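Local coordinates for beta-ketoacyl-[acyl-carrier-protein] synthase III (Pseudomonas aeruginosa, PDB 2X3E) that probably catalyses the first condensation of bacterial fatty acid synthesis, joining an acetyl group from acetyl-CoA to two carbons from malonyl-ACP, at residues S62-S67 / S133-G138; Y117-V122 / V164-G169; R151-L156 / F211-K216; P195-A200 / G205-Y210. The protein carries 1 engineered substitution. All coordinates share one frame; numbering follows the deposited sequence. Where two conformers were deposited one is given.

Interaction 1: S62-S67 / S133-G138; sequences SAALAS and SALLVG
Leu135 reaches from the strand into the flank of helix 53-68 and meets Ala64 and Leu65 with its two methyl branches. CD2 lies against the methyl group of Ala64, with Ala64 CB and Leu135 CD2 3.9 Å apart. CD1 is taken up by the forked end of Leu65: it sits 3.9 Å from Leu65 CD2 and nearly as close to CG and CD1 of that residue, and the two leucine side chains cross at about a right angle. The CB of Leu65 is not aimed at the strand, but its CG, anti to the carbonyl carbon (chi1 -71°), brings the methyl groups to it. This small apolar patch is wholly buried; Leu98 also touches Leu135, and Ala163 of strand 160-169 touches Ala64. The helix is quite different on its outer side, where Ser62 and Ala66 are exposed. Leu135 is meanwhile fixed through its backbone, which pairs with Ala75 and Val77 in the five-stranded sheet. With only methyl and methine groups meeting across it, the contact holds helix to sheet by dispersion forces and the exclusion of water, without directional bonds.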
loop_
_atom_site.group_PDB
_atom_site.type_symbol
_atom_site.label_atom_id
_atom_site.label_comp_id
_atom_site.label_asym_id
_atom_site.label_seq_id
_atom_site.Cartn_x
_atom_site.Cartn_y
_atom_site.Cartn_z
ATOM N N SER A 62 -11.806 14.580 6.796
ATOM C CA SER A 62 -12.230 15.649 7.702
ATOM C C SER A 62 -13.646 15.387 8.204
ATOM O O SER A 62 -13.922 15.539 9.390
ATOM C CB SER A 62 -12.168 17.025 7.029
ATOM O OG SER A 62 -10.846 17.359 6.635
ATOM N N ALA A 63 -14.542 14.992 7.296
ATOM C CA ALA A 63 -15.925 14.668 7.662
ATOM C C ALA A 63 -15.985 13.451 8.587
ATOM O O ALA A 63 -16.777 13.422 9.534
ATOM C CB ALA A 63 -16.778 14.424 6.409
ATOM N N ALA A 64 -15.137 12.463 8.320
ATOM C CA ALA A 64 -15.073 11.250 9.145
ATOM C C ALA A 64 -14.611 11.551 10.573
ATOM O O ALA A 64 -15.116 10.952 11.520
ATOM C CB ALA A 64 -14.171 10.211 8.497
ATOM N N LEU A 65 -13.658 12.470 10.718
ATOM C CA LEU A 65 -13.158 12.873 12.036
ATOM C C LEU A 65 -14.236 13.599 12.838
ATOM O O LEU A 65 -14.365 13.384 14.045
ATOM C CB LEU A 65 -11.923 13.773 11.899
ATOM C CG LEU A 65 -10.638 13.094 11.435
ATOM C CD1 LEU A 65 -9.610 14.141 11.048
ATOM C CD2 LEU A 65 -10.083 12.156 12.505
ATOM N N ALA A 66 -14.992 14.464 12.164
ATOM C CA ALA A 66 -16.131 15.148 12.774
ATOM C C ALA A 66 -17.166 14.137 13.249
ATOM O O ALA A 66 -17.659 14.239 14.365
ATOM C CB ALA A 66 -16.761 16.143 11.788
ATOM N N SER A 67 -17.477 13.158 12.400
ATOM C CA SER A 67 -18.410 12.072 12.744
ATOM C C SER A 67 -17.973 11.297 14.001
ATOM O O SER A 67 -18.786 11.007 14.874
ATOM C CB SER A 67 -18.537 11.109 11.554
ATOM O OG SER A 67 -19.295 9.955 11.876
ATOM N N SER A 133 -5.836 4.560 17.160
ATOM C CA SER A 133 -6.900 5.065 16.298
ATOM C C SER A 133 -6.349 5.300 14.897
ATOM O O SER A 133 -5.141 5.474 14.718
ATOM C CB SER A 133 -7.472 6.362 16.851
ATOM O OG SER A 133 -6.456 7.344 16.958
ATOM N N ALA A 134 -7.235 5.307 13.911
ATOM C CA ALA A 134 -6.819 5.413 12.520
ATOM C C ALA A 134 -7.929 5.908 11.625
ATOM O O ALA A 134 -9.110 5.643 11.866
ATOM C CB ALA A 134 -6.342 4.066 12.014
ATOM N N LEU A 135 -7.520 6.619 10.581
ATOM C CA LEU A 135 -8.361 6.894 9.434
ATOM C C LEU A 135 -8.016 5.907 8.326
ATOM O O LEU A 135 -6.836 5.696 8.013
ATOM C CB LEU A 135 -8.129 8.323 8.921
ATOM C CG LEU A 135 -8.983 9.425 9.546
ATOM C CD1 LEU A 135 -8.341 10.795 9.344
ATOM C CD2 LEU A 135 -10.399 9.407 8.941
ATOM N N LEU A 136 -9.044 5.305 7.740
ATOM C CA LEU A 136 -8.910 4.570 6.486
ATOM C C LEU A 136 -9.765 5.282 5.448
ATOM O O LEU A 136 -10.963 5.469 5.657
ATOM C CB LEU A 136 -9.382 3.126 6.630
ATOM C CG LEU A 136 -9.478 2.337 5.317
ATOM C CD1 LEU A 136 -8.098 2.178 4.698
ATOM C CD2 LEU A 136 -10.136 0.978 5.570
ATOM N N VAL A 137 -9.147 5.691 4.342
ATOM C CA VAL A 137 -9.872 6.329 3.250
ATOM C C VAL A 137 -9.791 5.463 2.005
ATOM O O VAL A 137 -8.698 5.195 1.504
ATOM C CB VAL A 137 -9.297 7.718 2.896
ATOM C CG1 VAL A 137 -10.172 8.407 1.834
ATOM C CG2 VAL A 137 -9.163 8.594 4.142
ATOM N N GLY A 138 -10.946 4.998 1.542
ATOM C CA GLY A 138 -11.069 4.399 0.218
ATOM C C GLY A 138 -11.310 5.516 -0.777
ATOM O O GLY A 138 -12.310 6.213 -0.684
#

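Interaction 2: Y117-V122 / V164-G169; sequences YGLASV and VVLRAG
Leu119 and Val122, one turn apart on helix 114-127, present their methyl groups to Val164 and Leu166, two residues apart on strand 160-169. All four are buried, and the contact between them is entirely apolar. Its closest approach is from Val122 CG1 to Leu166 CD1, at 3.6 Å; CG1 stands anti to the backbone N (chi1 175°), which directs this branch at the strand. Leu119 works with a single methyl group. Its CD2 touches two partners, 4.2 Å from both Val164 CG2 and Leu166 CD1, and the leucine crosses both side chains at about a right angle. Leu166 CD1 is thus shared by the two helix residues.

The polar interactions lie around this core. Along the strand, Arg167 NH1 donates to Ala168 O at 3.1 Å, with the acceptor almost in the guanidinium plane, while NH2 forms a salt bridge with Glu173. On another face of the helix, the hydroxyl of Ser121 is hydrogen-bonded to that of Ser121 of the second subunit, and Tyr117 OH to Ala105 N of that subunit. The helix therefore packs on its own sheet and also takes part in the dimer interface.

The short axes run 10.5 Å apart at 29°, nearly along one another. Leu119 and Ala120 also pack on Phe180 of strand 177-184, so the helix lies between the two sheets. This layering is typical of the thiolase fold; the helix follows the predicted active-site position, occupied here by the engineered Ala112.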
loop_
_atom_site.group_PDB
_atom_site.type_symbol
_atom_site.label_atom_id
_atom_site.label_comp_id
_atom_site.label_asym_id
_atom_site.label_seq_id
_atom_site.Cartn_x
_atom_site.Cartn_y
_atom_site.Cartn_z
ATOM N N TYR A 117 -9.198 -4.768 2.255
ATOM C CA TYR A 117 -7.785 -4.957 2.613
ATOM C C TYR A 117 -7.316 -3.855 3.544
ATOM O O TYR A 117 -6.557 -4.107 4.476
ATOM C CB TYR A 117 -6.886 -4.977 1.366
ATOM C CG TYR A 117 -6.623 -6.363 0.812
ATOM C CD1 TYR A 117 -7.518 -6.979 -0.064
ATOM C CD2 TYR A 117 -5.474 -7.055 1.164
ATOM C CE1 TYR A 117 -7.263 -8.254 -0.562
ATOM C CE2 TYR A 117 -5.215 -8.319 0.676
ATOM C CZ TYR A 117 -6.106 -8.916 -0.186
ATOM O OH TYR A 117 -5.813 -10.171 -0.670
ATOM N N GLY A 118 -7.753 -2.631 3.260
ATOM C CA GLY A 118 -7.480 -1.481 4.120
ATOM C C GLY A 118 -7.952 -1.681 5.545
ATOM O O GLY A 118 -7.229 -1.356 6.484
ATOM N N LEU A 119 -9.158 -2.218 5.717
ATOM C CA LEU A 119 -9.695 -2.501 7.058
ATOM C C LEU A 119 -8.881 -3.573 7.784
ATOM O O LEU A 119 -8.629 -3.468 8.989
ATOM C CB LEU A 119 -11.159 -2.929 6.973
ATOM C CG LEU A 119 -12.166 -1.829 6.647
ATOM C CD1 LEU A 119 -13.509 -2.443 6.268
ATOM C CD2 LEU A 119 -12.315 -0.874 7.844
ATOM N N ALA A 120 -8.467 -4.599 7.047
ATOM C CA ALA A 120 -7.590 -5.635 7.589
ATOM C C ALA A 120 -6.273 -5.024 8.071
ATOM O O ALA A 120 -5.808 -5.324 9.166
ATOM C CB ALA A 120 -7.314 -6.707 6.531
ATOM N N SER A 121 -5.679 -4.174 7.237
ATOM C CA SER A 121 -4.366 -3.595 7.540
ATOM C C SER A 121 -4.436 -2.617 8.709
ATOM O O SER A 121 -3.663 -2.739 9.669
ATOM C CB SER A 121 -3.777 -2.910 6.304
ATOM O OG SER A 121 -2.463 -2.435 6.571
ATOM N N VAL A 122 -5.360 -1.662 8.643
ATOM C CA VAL A 122 -5.499 -0.682 9.718
ATOM C C VAL A 122 -6.036 -1.326 10.997
ATOM O O VAL A 122 -5.526 -1.063 12.089
ATOM C CB VAL A 122 -6.375 0.511 9.312
ATOM C CG1 VAL A 122 -6.578 1.427 10.490
ATOM C CG2 VAL A 122 -5.733 1.272 8.161
ATOM N N VAL A 164 -13.519 5.989 7.017
ATOM C CA VAL A 164 -13.941 5.585 8.344
ATOM C C VAL A 164 -12.834 5.859 9.354
ATOM O O VAL A 164 -11.644 5.871 9.010
ATOM C CB VAL A 164 -14.327 4.081 8.414
ATOM C CG1 VAL A 164 -15.584 3.817 7.631
ATOM C CG2 VAL A 164 -13.178 3.189 7.923
ATOM N N VAL A 165 -13.251 6.099 10.594
ATOM C CA VAL A 165 -12.353 6.169 11.740
ATOM C C VAL A 165 -12.494 4.858 12.512
ATOM O O VAL A 165 -13.617 4.397 12.762
ATOM C CB VAL A 165 -12.702 7.349 12.667
ATOM C CG1 VAL A 165 -11.873 7.305 13.958
ATOM C CG2 VAL A 165 -12.505 8.679 11.934
ATOM N N LEU A 166 -11.354 4.253 12.846
ATOM C CA LEU A 166 -11.297 3.060 13.686
ATOM C C LEU A 166 -10.600 3.414 14.990
ATOM O O LEU A 166 -9.680 4.232 15.002
ATOM C CB LEU A 166 -10.513 1.944 12.997
ATOM C CG LEU A 166 -11.053 1.382 11.686
ATOM C CD1 LEU A 166 -9.986 0.541 10.999
ATOM C CD2 LEU A 166 -12.307 0.559 11.931
ATOM N N ARG A 167 -11.046 2.815 16.089
ATOM C CA ARG A 167 -10.386 2.989 17.386
ATOM C C ARG A 167 -10.175 1.645 18.062
ATOM O O ARG A 167 -10.878 0.683 17.773
ATOM C CB ARG A 167 -11.220 3.889 18.307
ATOM C CG ARG A 167 -12.570 3.306 18.722
ATOM C CD ARG A 167 -13.186 4.097 19.871
ATOM N NE ARG A 167 -14.555 3.686 20.175
ATOM C CZ ARG A 167 -14.904 2.576 20.825
ATOM N NH1 ARG A 167 -13.989 1.705 21.248
ATOM N NH2 ARG A 167 -16.190 2.331 21.043
ATOM N N ALA A 168 -9.214 1.591 18.975
ATOM C CA ALA A 168 -9.065 0.436 19.847
ATOM C C ALA A 168 -10.333 0.260 20.681
ATOM O O ALA A 168 -10.921 1.235 21.158
ATOM C CB ALA A 168 -7.845 0.603 20.762
ATOM N N GLY A 169 -10.754 -0.989 20.840
ATOM C CA GLY A 169 -11.931 -1.305 21.633
ATOM C C GLY A 169 -11.981 -2.769 22.009
ATOM O O GLY A 169 -10.959 -3.468 21.957
#

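Interaction 3: R151-L156 / F211-K216; sequences RSTRAL and FRMDGK
Phe211, just ahead of the short strand 212-213, meets Thr153 of helix 151-156 where a two-stranded antiparallel sheet, strands 192-195 and 212-213, packs beside the helix. The phenylalanine ring receives the threonine methyl at its edge, near the ring plane, with Thr153 CG2 4.0 Å from Phe211 CD1. A chi1 of 175° sets the ring anti to the backbone N, where it also meets Phe142 edge-to-face and touches Phe157. The Phe211 backbone adds a polar link: one water donates both to Phe211 O and to Thr153 OG1. That hydroxyl is also bonded to Asp150, so the threonine uses its oxygen for polar partners and its methyl for the apolar side of the contact. The CB of Arg212 points away from the helix, and its NH1 bonds to Asp190 O, while its backbone pairs with Met193 across the small sheet. Met213 faces the helix again and spans two of its residues, its CG lying 4.3 Å from Thr153 CG2. Next, Asp214 occupies the N-cap position of helix 215-237, with OD1 accepting from Ala217 N. Leu156 ties this packing to the active-site region: its side chain lies about 4 Å from that of Asn280, a predicted active-site residue, and its backbone is hydrogen-bonded to Asn280. At this end of the contact, Leu156 CD2 rests 4.4 Å from Met213 SD.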
loop_
_atom_site.group_PDB
_atom_site.type_symbol
_atom_site.label_atom_id
_atom_site.label_comp_id
_atom_site.label_asym_id
_atom_site.label_seq_id
_atom_site.Cartn_x
_atom_site.Cartn_y
_atom_site.Cartn_z
ATOM N N ARG A 151 -16.774 3.867 -24.427
ATOM C CA ARG A 151 -18.094 4.084 -23.842
ATOM C C ARG A 151 -18.416 3.140 -22.678
ATOM O O ARG A 151 -19.116 3.539 -21.755
ATOM C CB ARG A 151 -19.187 4.013 -24.911
ATOM C CG ARG A 151 -19.457 2.640 -25.480
ATOM C CD ARG A 151 -20.514 2.723 -26.572
ATOM N NE ARG A 151 -20.779 1.426 -27.194
ATOM C CZ ARG A 151 -20.475 1.083 -28.448
ATOM N NH1 ARG A 151 -19.875 1.933 -29.280
ATOM N NH2 ARG A 151 -20.783 -0.135 -28.881
ATOM N N SER A 152 -17.905 1.909 -22.720
ATOM C CA SER A 152 -18.189 0.915 -21.669
ATOM C C SER A 152 -17.638 1.308 -20.299
ATOM O O SER A 152 -18.363 1.254 -19.299
ATOM C CB SER A 152 -17.642 -0.466 -22.050
ATOM O OG SER A 152 -18.310 -0.976 -23.184
ATOM N N THR A 153 -16.362 1.681 -20.239
ATOM C CA THR A 153 -15.754 2.065 -18.963
ATOM C C THR A 153 -16.216 3.444 -18.496
ATOM O O THR A 153 -16.443 3.649 -17.306
ATOM C CB THR A 153 -14.205 2.030 -18.991
ATOM O OG1 THR A 153 -13.714 2.837 -20.068
ATOM C CG2 THR A 153 -13.700 0.600 -19.139
ATOM N N ARG A 154 -16.356 4.387 -19.422
ATOM C CA ARG A 154 -16.838 5.723 -19.066
ATOM C C ARG A 154 -18.291 5.716 -18.577
ATOM O O ARG A 154 -18.672 6.547 -17.754
ATOM C CB ARG A 154 -16.655 6.694 -20.229
ATOM C CG ARG A 154 -15.187 6.985 -20.513
ATOM C CD ARG A 154 -15.022 8.144 -21.454
ATOM N NE ARG A 154 -15.531 9.377 -20.859
ATOM C CZ ARG A 154 -15.865 10.468 -21.543
ATOM N NH1 ARG A 154 -15.749 10.507 -22.866
ATOM N NH2 ARG A 154 -16.327 11.527 -20.894
ATOM N N ALA A 155 -19.088 4.767 -19.068
ATOM C CA ALA A 155 -20.462 4.593 -18.588
ATOM C C ALA A 155 -20.516 4.051 -17.152
ATOM O O ALA A 155 -21.473 4.316 -16.427
ATOM C CB ALA A 155 -21.242 3.677 -19.527
ATOM N N LEU A 156 -19.488 3.313 -16.740
ATOM C CA LEU A 156 -19.504 2.592 -15.466
ATOM C C LEU A 156 -18.812 3.350 -14.329
ATOM O O LEU A 156 -19.341 3.431 -13.215
ATOM C CB LEU A 156 -18.837 1.220 -15.646
ATOM C CG LEU A 156 -18.720 0.287 -14.436
ATOM C CD1 LEU A 156 -20.092 -0.022 -13.866
ATOM C CD2 LEU A 156 -17.998 -1.000 -14.841
ATOM N N PHE A 211 -7.131 2.451 -18.445
ATOM C CA PHE A 211 -7.720 1.282 -17.808
ATOM C C PHE A 211 -8.433 0.431 -18.857
ATOM O O PHE A 211 -9.151 0.960 -19.714
ATOM C CB PHE A 211 -8.715 1.693 -16.728
ATOM C CG PHE A 211 -9.454 0.531 -16.114
ATOM C CD1 PHE A 211 -10.766 0.259 -16.470
ATOM C CD2 PHE A 211 -8.825 -0.301 -15.195
ATOM C CE1 PHE A 211 -11.445 -0.812 -15.911
ATOM C CE2 PHE A 211 -9.494 -1.369 -14.635
ATOM C CZ PHE A 211 -10.805 -1.632 -14.996
ATOM N N ARG A 212 -8.213 -0.881 -18.794
ATOM C CA ARG A 212 -8.951 -1.826 -19.622
ATOM C C ARG A 212 -9.496 -2.964 -18.774
ATOM O O ARG A 212 -8.896 -3.346 -17.762
ATOM C CB ARG A 212 -8.085 -2.370 -20.764
ATOM C CG ARG A 212 -6.873 -3.193 -20.354
ATOM C CD ARG A 212 -6.361 -4.003 -21.544
ATOM N NE ARG A 212 -4.994 -4.490 -21.356
ATOM C CZ ARG A 212 -4.643 -5.541 -20.614
ATOM N NH1 ARG A 212 -5.550 -6.255 -19.952
ATOM N NH2 ARG A 212 -3.359 -5.885 -20.536
ATOM N N MET A 213 -10.643 -3.493 -19.189
ATOM C CA MET A 213 -11.227 -4.647 -18.528
ATOM C C MET A 213 -11.919 -5.572 -19.515
ATOM O O MET A 213 -12.528 -5.120 -20.488
ATOM C CB MET A 213 -12.219 -4.209 -17.447
ATOM C CG MET A 213 -13.451 -3.480 -17.958
ATOM S SD MET A 213 -14.515 -2.918 -16.611
ATOM C CE MET A 213 -14.727 -4.428 -15.670
ATOM N N ASP A 214 -11.808 -6.869 -19.239
ATOM C CA ASP A 214 -12.548 -7.905 -19.940
ATOM C C ASP A 214 -13.905 -8.046 -19.246
ATOM O O ASP A 214 -14.060 -8.848 -18.328
ATOM C CB ASP A 214 -11.752 -9.219 -19.893
ATOM C CG ASP A 214 -12.331 -10.299 -20.786
ATOM O OD1 ASP A 214 -13.568 -10.356 -20.966
ATOM O OD2 ASP A 214 -11.536 -11.112 -21.297
ATOM N N GLY A 215 -14.876 -7.252 -19.689
ATOM C CA GLY A 215 -16.180 -7.154 -19.033
ATOM C C GLY A 215 -16.902 -8.475 -18.836
ATOM O O GLY A 215 -17.355 -8.783 -17.728
ATOM N N LYS A 216 -17.015 -9.255 -19.910
ATOM C CA LYS A 216 -17.675 -10.561 -19.851
ATOM C C LYS A 216 -17.002 -11.472 -18.827
ATOM O O LYS A 216 -17.667 -12.012 -17.939
ATOM C CB LYS A 216 -17.674 -11.229 -21.229
ATOM C CG LYS A 216 -18.490 -12.523 -21.288
ATOM C CD LYS A 216 -18.925 -12.864 -22.710
ATOM C CE LYS A 216 -20.034 -13.911 -22.721
ATOM N NZ LYS A 216 -20.730 -13.971 -24.039
HETATM O O HOH W 1 -10.909 3.028 -20.170
#

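Interaction 4: P195-A200 / G205-Y210; sequences PAVSRA and GQASNY
Pro195 and Asn209 bring the two arms of a loop that carries the short helix 199-204 within 5.5 Å, CA to CA, and from there the arms run out to either end of that helix. Residues 195-198 are largely extended and lead to Ser198 at the helix N-cap; Gly205 leaves the helix with a positive phi of 77°, and the returning chain makes an inverse gamma turn centred on Asn209. Glu201, in the helix between the arms, accepts from the backbone N of both Ser198 and Ser208 and so bonds to each arm. At the outer part of the contact, Val197 CG2 packs on Ala207 CB at 3.9 Å, a small apolar touch. Closer to the base, the backbone oxygen of Tyr210 approaches the proline ring, 3.3 Å from Pro195 CD. Beyond the arms lies the dimer interface: Asn209 O accepts from Arg199 of the second subunit, and Pro195 pairs in antiparallel fashion with a strand of that subunit, continuing the sheet across the interface. Asn209 makes the sole hydrogen bond between the arms. With chi1 at 59°, its amide lies within reach of the other arm's backbone, and the acceptor is close to the amide plane. Asn209 ND2 donates to Pro195 O at 2.9 Å, with an N-H...O angle of 164°.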
loop_
_atom_site.group_PDB
_atom_site.type_symbol
_atom_site.label_atom_id
_atom_site.label_comp_id
_atom_site.label_asym_id
_atom_site.label_seq_id
_atom_site.Cartn_x
_atom_site.Cartn_y
_atom_site.Cartn_z
ATOM N N PRO A 195 -2.114 -0.010 -17.152
ATOM C CA PRO A 195 -0.659 -0.184 -17.229
ATOM C C PRO A 195 0.125 0.971 -16.613
ATOM O O PRO A 195 -0.401 2.082 -16.480
ATOM C CB PRO A 195 -0.381 -0.268 -18.731
ATOM C CG PRO A 195 -1.691 -0.573 -19.375
ATOM C CD PRO A 195 -2.760 -0.050 -18.476
ATOM N N ALA A 196 1.369 0.692 -16.227
ATOM C CA ALA A 196 2.291 1.739 -15.805
ATOM C C ALA A 196 2.746 2.525 -17.026
ATOM O O ALA A 196 2.745 2.009 -18.141
ATOM C CB ALA A 196 3.492 1.140 -15.097
ATOM N N VAL A 197 3.135 3.776 -16.802
ATOM C CA VAL A 197 3.686 4.621 -17.859
ATOM C C VAL A 197 5.026 4.055 -18.350
ATOM O O VAL A 197 5.838 3.596 -17.548
ATOM C CB VAL A 197 3.883 6.079 -17.361
ATOM C CG1 VAL A 197 4.909 6.139 -16.229
ATOM C CG2 VAL A 197 4.309 6.980 -18.497
ATOM N N SER A 198 5.237 4.066 -19.663
ATOM C CA SER A 198 6.523 3.668 -20.245
ATOM C C SER A 198 7.539 4.791 -20.082
ATOM O O SER A 198 7.166 5.945 -19.876
ATOM C CB SER A 198 6.372 3.338 -21.728
ATOM O OG SER A 198 7.602 2.878 -22.266
ATOM N N ARG A 199 8.820 4.450 -20.186
ATOM C CA ARG A 199 9.893 5.435 -20.052
ATOM C C ARG A 199 9.804 6.491 -21.152
ATOM O O ARG A 199 10.091 7.665 -20.916
ATOM C CB ARG A 199 11.266 4.749 -20.061
ATOM C CG ARG A 199 11.474 3.811 -18.868
ATOM C CD ARG A 199 12.852 3.170 -18.861
ATOM N NE ARG A 199 13.009 2.187 -19.935
ATOM C CZ ARG A 199 12.569 0.928 -19.900
ATOM N NH1 ARG A 199 11.920 0.451 -18.841
ATOM N NH2 ARG A 199 12.779 0.134 -20.944
ATOM N N ALA A 200 9.397 6.066 -22.348
ATOM C CA ALA A 200 9.148 6.986 -23.460
ATOM C C ALA A 200 8.030 7.982 -23.133
ATOM O O ALA A 200 8.150 9.171 -23.427
ATOM C CB ALA A 200 8.814 6.206 -24.731
ATOM N N GLY A 205 6.201 13.441 -21.380
ATOM C CA GLY A 205 5.260 14.140 -20.512
ATOM C C GLY A 205 3.820 13.873 -20.917
ATOM O O GLY A 205 2.914 14.619 -20.540
ATOM N N GLN A 206 3.619 12.805 -21.689
ATOM C CA GLN A 206 2.296 12.388 -22.134
ATOM C C GLN A 206 2.217 10.872 -22.063
ATOM O O GLN A 206 3.081 10.172 -22.604
ATOM C CB GLN A 206 2.035 12.847 -23.572
ATOM C CG GLN A 206 0.553 12.963 -23.941
ATOM C CD GLN A 206 -0.185 11.629 -24.028
ATOM O OE1 GLN A 206 -1.307 11.502 -23.540
ATOM N NE2 GLN A 206 0.437 10.635 -24.660
ATOM N N ALA A 207 1.176 10.375 -21.405
ATOM C CA ALA A 207 0.929 8.941 -21.320
ATOM C C ALA A 207 -0.433 8.601 -21.917
ATOM O O ALA A 207 -1.351 9.421 -21.893
ATOM C CB ALA A 207 1.008 8.483 -19.872
ATOM N N SER A 208 -0.546 7.395 -22.470
ATOM C CA SER A 208 -1.822 6.858 -22.946
ATOM C C SER A 208 -2.106 5.524 -22.246
ATOM O O SER A 208 -2.645 4.593 -22.852
ATOM C CB SER A 208 -1.791 6.670 -24.466
ATOM O OG SER A 208 -1.451 7.881 -25.121
ATOM N N ASN A 209 -1.745 5.443 -20.964
ATOM C CA ASN A 209 -1.945 4.224 -20.178
ATOM C C ASN A 209 -3.358 4.190 -19.585
ATOM O O ASN A 209 -3.600 4.689 -18.479
ATOM C CB ASN A 209 -0.857 4.066 -19.098
ATOM C CG ASN A 209 -0.812 5.228 -18.107
ATOM O OD1 ASN A 209 -0.834 6.397 -18.495
ATOM N ND2 ASN A 209 -0.724 4.902 -16.819
ATOM N N TYR A 210 -4.288 3.623 -20.349
ATOM C CA TYR A 210 -5.702 3.635 -19.990
ATOM C C TYR A 210 -6.134 2.340 -19.316
ATOM O O TYR A 210 -5.600 1.263 -19.601
ATOM C CB TYR A 210 -6.579 3.847 -21.228
ATOM C CG TYR A 210 -6.364 5.155 -21.967
ATOM C CD1 TYR A 210 -6.254 5.178 -23.353
ATOM C CD2 TYR A 210 -6.282 6.368 -21.283
ATOM C CE1 TYR A 210 -6.064 6.371 -24.047
ATOM C CE2 TYR A 210 -6.091 7.568 -21.967
ATOM C CZ TYR A 210 -5.982 7.560 -23.350
ATOM O OH TYR A 210 -5.795 8.737 -24.039
#

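In the fold
Interactions 1 and 2 form one packed unit, their centres about 10 Å apart: strands 133-140 and 160-169 are neighbours in the five-stranded sheet, and helices 53-68 and 114-127 pack against it. Their segments alternate along the chain. Interaction 3 lies about 31 Å from both, centre to centre, across the centre of the chain and close to predicted active-site residues. Interaction 4, its centre about 19 Å from that of interaction 3 and 33 to 34 Å from those of interactions 1 and 2, is nested within the loop that interaction 3 closes, and residues 210 and 211 join them directly. Interactions 2 and 4 both touch the second subunit, so both the helix packed on the sheet and the outer loop contribute to the dimer interface.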